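Serine protease (Arthrobacter nicotinovorans, PDB 3WY8) probably cleaves peptide bonds as a secreted trypsin-like serine protease with keratinolytic activity, this chain being the C-terminal protease domain of a longer precursor. Local coordinates at residues G87-N99 with P203-A216. Sequence-based numbering, arbitrary orientation.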
# COMPACT_ATOMS: atom_id res chain seq x y z
N GLY A 87 -0.69 -6.14 16.23
CA GLY A 87 -1.53 -6.40 15.06
C GLY A 87 -2.80 -5.57 15.01
O GLY A 87 -3.85 -6.02 14.53
N ASN A 88 -2.72 -4.34 15.51
CA ASN A 88 -3.87 -3.45 15.59
C ASN A 88 -4.24 -2.90 14.20
O ASN A 88 -3.47 -2.13 13.62
CB ASN A 88 -3.59 -2.30 16.56
CG ASN A 88 -4.82 -1.46 16.86
OD1 ASN A 88 -5.79 -1.45 16.10
ND2 ASN A 88 -4.79 -0.75 17.99
N MET A 89 -5.41 -3.30 13.70
CA MET A 89 -5.86 -2.90 12.35
C MET A 89 -5.99 -1.39 12.16
O MET A 89 -5.95 -0.91 11.03
CB MET A 89 -7.17 -3.60 11.96
CG MET A 89 -7.06 -5.11 11.74
SD MET A 89 -5.91 -5.60 10.44
CE MET A 89 -6.78 -5.04 8.97
N GLN A 90 -6.14 -0.64 13.26
CA GLN A 90 -6.20 0.82 13.17
C GLN A 90 -4.95 1.40 12.53
O GLN A 90 -4.99 2.45 11.88
CB GLN A 90 -6.41 1.46 14.55
CG GLN A 90 -6.28 2.98 14.53
CD GLN A 90 -6.91 3.67 15.72
OE1 GLN A 90 -7.46 3.02 16.61
NE2 GLN A 90 -6.83 4.99 15.73
N TYR A 91 -3.83 0.69 12.71
CA TYR A 91 -2.53 1.18 12.28
C TYR A 91 -1.89 0.27 11.23
O TYR A 91 -0.67 0.09 11.21
CB TYR A 91 -1.61 1.36 13.50
CG TYR A 91 -2.22 2.21 14.60
CD1 TYR A 91 -2.24 3.60 14.51
CD2 TYR A 91 -2.78 1.62 15.74
CE1 TYR A 91 -2.80 4.39 15.52
CE2 TYR A 91 -3.33 2.40 16.76
CZ TYR A 91 -3.34 3.78 16.64
OH TYR A 91 -3.88 4.56 17.64
N ASP A 92 -2.72 -0.27 10.34
CA ASP A 92 -2.25 -1.17 9.29
C ASP A 92 -1.67 -0.40 8.10
O ASP A 92 -2.25 -0.36 7.01
CB ASP A 92 -3.38 -2.12 8.84
CG ASP A 92 -2.89 -3.24 7.92
OD1 ASP A 92 -1.66 -3.49 7.88
OD2 ASP A 92 -3.74 -3.87 7.25
N THR A 93 -0.53 0.24 8.33
CA THR A 93 0.25 0.87 7.28
C THR A 93 1.71 0.73 7.66
O THR A 93 2.05 0.76 8.85
CB THR A 93 -0.12 2.36 7.09
OG1 THR A 93 -1.47 2.47 6.63
CG2 THR A 93 0.79 3.03 6.06
N ALA A 94 2.56 0.57 6.66
CA ALA A 94 3.99 0.46 6.88
C ALA A 94 4.75 0.97 5.67
O ALA A 94 4.17 1.21 4.61
CB ALA A 94 4.36 -0.98 7.20
N PHE A 95 6.05 1.16 5.85
CA PHE A 95 6.88 1.72 4.81
C PHE A 95 8.14 0.89 4.66
O PHE A 95 8.80 0.56 5.64
CB PHE A 95 7.22 3.18 5.10
CG PHE A 95 6.01 4.05 5.24
CD1 PHE A 95 5.47 4.70 4.13
CD2 PHE A 95 5.38 4.19 6.48
CE1 PHE A 95 4.32 5.49 4.26
CE2 PHE A 95 4.23 4.97 6.61
CZ PHE A 95 3.70 5.62 5.50
N ALA A 96 8.42 0.52 3.42
CA ALA A 96 9.63 -0.22 3.12
C ALA A 96 10.64 0.74 2.53
O ALA A 96 10.28 1.65 1.79
CB ALA A 96 9.31 -1.34 2.15
N VAL A 97 11.92 0.55 2.87
CA VAL A 97 13.00 1.33 2.29
C VAL A 97 13.83 0.42 1.40
O VAL A 97 14.34 -0.61 1.85
CB VAL A 97 13.87 2.02 3.36
CG1 VAL A 97 15.01 2.80 2.71
CG2 VAL A 97 13.01 2.95 4.20
N MET A 98 13.95 0.79 0.13
CA MET A 98 14.51 -0.09 -0.89
C MET A 98 16.00 0.12 -1.07
O MET A 98 16.49 1.25 -0.96
CB MET A 98 13.79 0.12 -2.23
CG MET A 98 12.26 0.04 -2.16
SD MET A 98 11.62 -1.54 -1.56
CE MET A 98 11.43 -1.26 0.16
N ASN A 99 16.72 -0.97 -1.34
CA ASN A 99 18.10 -0.89 -1.81
C ASN A 99 18.16 -0.15 -3.14
O ASN A 99 17.16 -0.08 -3.87
CB ASN A 99 18.66 -2.30 -2.03
CG ASN A 99 18.99 -3.02 -0.74
OD1 ASN A 99 19.77 -2.53 0.08
ND2 ASN A 99 18.41 -4.19 -0.56
N PRO A 203 -6.85 2.39 6.64
CA PRO A 203 -6.68 3.08 7.92
C PRO A 203 -6.56 4.60 7.78
O PRO A 203 -6.14 5.11 6.74
CB PRO A 203 -5.37 2.51 8.46
CG PRO A 203 -4.61 2.14 7.24
CD PRO A 203 -5.64 1.61 6.29
N TYR A 204 -6.95 5.30 8.84
CA TYR A 204 -6.77 6.74 8.89
C TYR A 204 -5.29 7.06 9.03
O TYR A 204 -4.61 6.53 9.91
CB TYR A 204 -7.55 7.33 10.07
CG TYR A 204 -7.37 8.82 10.17
CD1 TYR A 204 -8.05 9.69 9.31
CD2 TYR A 204 -6.48 9.37 11.11
CE1 TYR A 204 -7.87 11.06 9.39
CE2 TYR A 204 -6.30 10.75 11.19
CZ TYR A 204 -6.99 11.58 10.33
OH TYR A 204 -6.82 12.94 10.42
N TRP A 205 -4.79 7.92 8.16
CA TRP A 205 -3.38 8.32 8.22
C TRP A 205 -3.18 9.47 9.20
O TRP A 205 -3.27 10.65 8.84
CB TRP A 205 -2.84 8.62 6.82
CG TRP A 205 -2.29 7.40 6.14
CD1 TRP A 205 -2.59 6.09 6.42
CD2 TRP A 205 -1.34 7.37 5.07
NE1 TRP A 205 -1.88 5.25 5.60
CE2 TRP A 205 -1.11 6.01 4.76
CE3 TRP A 205 -0.66 8.36 4.35
CZ2 TRP A 205 -0.22 5.62 3.75
CZ3 TRP A 205 0.22 7.96 3.34
CH2 TRP A 205 0.44 6.61 3.06
N GLY A 206 -2.93 9.09 10.45
CA GLY A 206 -2.79 10.05 11.54
C GLY A 206 -1.37 10.16 12.05
O GLY A 206 -0.42 9.84 11.35
N THR A 207 -1.23 10.61 13.30
CA THR A 207 0.09 10.90 13.86
C THR A 207 0.98 9.66 14.05
O THR A 207 2.19 9.76 13.90
CB THR A 207 -0.02 11.65 15.20
OG1 THR A 207 -0.95 10.97 16.05
CG2 THR A 207 -0.49 13.09 14.97
N VAL A 208 0.37 8.52 14.38
CA VAL A 208 1.14 7.28 14.59
C VAL A 208 1.77 6.82 13.27
O VAL A 208 2.98 6.56 13.20
CB VAL A 208 0.26 6.17 15.21
CG1 VAL A 208 1.02 4.85 15.28
CG2 VAL A 208 -0.21 6.58 16.62
N ILE A 209 0.95 6.75 12.22
CA ILE A 209 1.44 6.36 10.90
C ILE A 209 2.42 7.41 10.34
O ILE A 209 3.43 7.06 9.72
CB ILE A 209 0.25 6.04 9.94
CG1 ILE A 209 -0.46 4.77 10.44
CG2 ILE A 209 0.73 5.89 8.50
CD1 ILE A 209 -1.81 4.46 9.76
N GLN A 210 2.14 8.69 10.61
CA GLN A 210 3.05 9.77 10.22
C GLN A 210 4.44 9.58 10.84
O GLN A 210 5.45 9.76 10.16
CB GLN A 210 2.48 11.13 10.63
CG GLN A 210 3.35 12.30 10.21
CD GLN A 210 2.74 13.63 10.60
OE1 GLN A 210 2.06 13.74 11.62
NE2 GLN A 210 2.98 14.65 9.78
N SER A 211 4.48 9.24 12.12
CA SER A 211 5.75 9.00 12.81
C SER A 211 6.55 7.85 12.20
O SER A 211 7.78 7.91 12.09
CB SER A 211 5.52 8.77 14.31
OG SER A 211 5.16 9.98 14.95
N THR A 212 5.84 6.80 11.77
CA THR A 212 6.47 5.67 11.09
C THR A 212 7.03 6.11 9.75
O THR A 212 8.14 5.74 9.39
CB THR A 212 5.49 4.48 10.92
OG1 THR A 212 4.96 4.11 12.20
CG2 THR A 212 6.21 3.27 10.33
N TYR A 213 6.25 6.89 9.01
CA TYR A 213 6.71 7.45 7.74
C TYR A 213 7.99 8.28 7.94
O TYR A 213 8.95 8.13 7.18
CB TYR A 213 5.61 8.29 7.07
CG TYR A 213 6.14 9.21 6.00
CD1 TYR A 213 6.48 8.72 4.74
CD2 TYR A 213 6.34 10.57 6.27
CE1 TYR A 213 6.99 9.56 3.76
CE2 TYR A 213 6.86 11.42 5.29
CZ TYR A 213 7.18 10.91 4.04
OH TYR A 213 7.69 11.75 3.08
N ASN A 214 7.98 9.13 8.96
CA ASN A 214 9.10 10.03 9.24
C ASN A 214 10.42 9.30 9.45
O ASN A 214 11.45 9.68 8.88
CB ASN A 214 8.80 10.92 10.45
CG ASN A 214 7.78 12.02 10.15
OD1 ASN A 214 7.59 12.41 9.00
ND2 ASN A 214 7.14 12.52 11.20
N THR A 215 10.39 8.23 10.25
CA THR A 215 11.59 7.42 10.47
C THR A 215 12.02 6.65 9.21
O THR A 215 13.21 6.63 8.87
CB THR A 215 11.48 6.50 11.74
OG1 THR A 215 12.74 5.87 11.99
CG2 THR A 215 10.40 5.43 11.59
N ALA A 216 11.06 6.07 8.51
CA ALA A 216 11.35 5.33 7.28
C ALA A 216 11.97 6.24 6.22
O ALA A 216 12.97 5.88 5.60
CB ALA A 216 10.09 4.67 6.74
O HOH W 1 -7.30 3.80 11.15
O HOH W 2 -4.10 5.16 12.16
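Gln90 O is gripped by two waters that both donate to it: one, 2.8 Å from that oxygen, accepts from Tyr204 N, and the other donates its second proton to Tyr204 O. Pro203 lies against the same turn, its CG 3.4 Å from Asp92 O. Further along, Trp205 NE1 donates to Thr93 OG1 (3.0 Å, 148° at the hydrogen), the hydroxyl sitting at the indole edge but tilted 21° out of the ring plane; Thr93 CG2, anti to its backbone N, lies against the NE1–CZ2 side of the indole. Val208 meets the CD1–CE1 side of the Tyr91 ring, CB to CE1 3.6 Å, while Gln90 CG lies over one face of that ring. The Phe95 ring packs against the helix: Tyr213 CB rests over one face, 3.5 Å above the plane, and the Tyr213 ring turns its edge to that face (planes at 64°). Ala216 CB packs on Phe95 CB at 3.6 Å. Tyr213 OH hydrogen-bonds to Thr31 O. The C-terminal helix runs nearly parallel to barrel strand 94-98, as in chymotrypsin-like double-barrel proteases; Pro203, leading into it, packs against the loop carrying Asp92, whose OD2 is hydrogen-bonded to His43 ND1 and Ser190 OG, probably in a Ser171-His43-Asp92 catalytic triad.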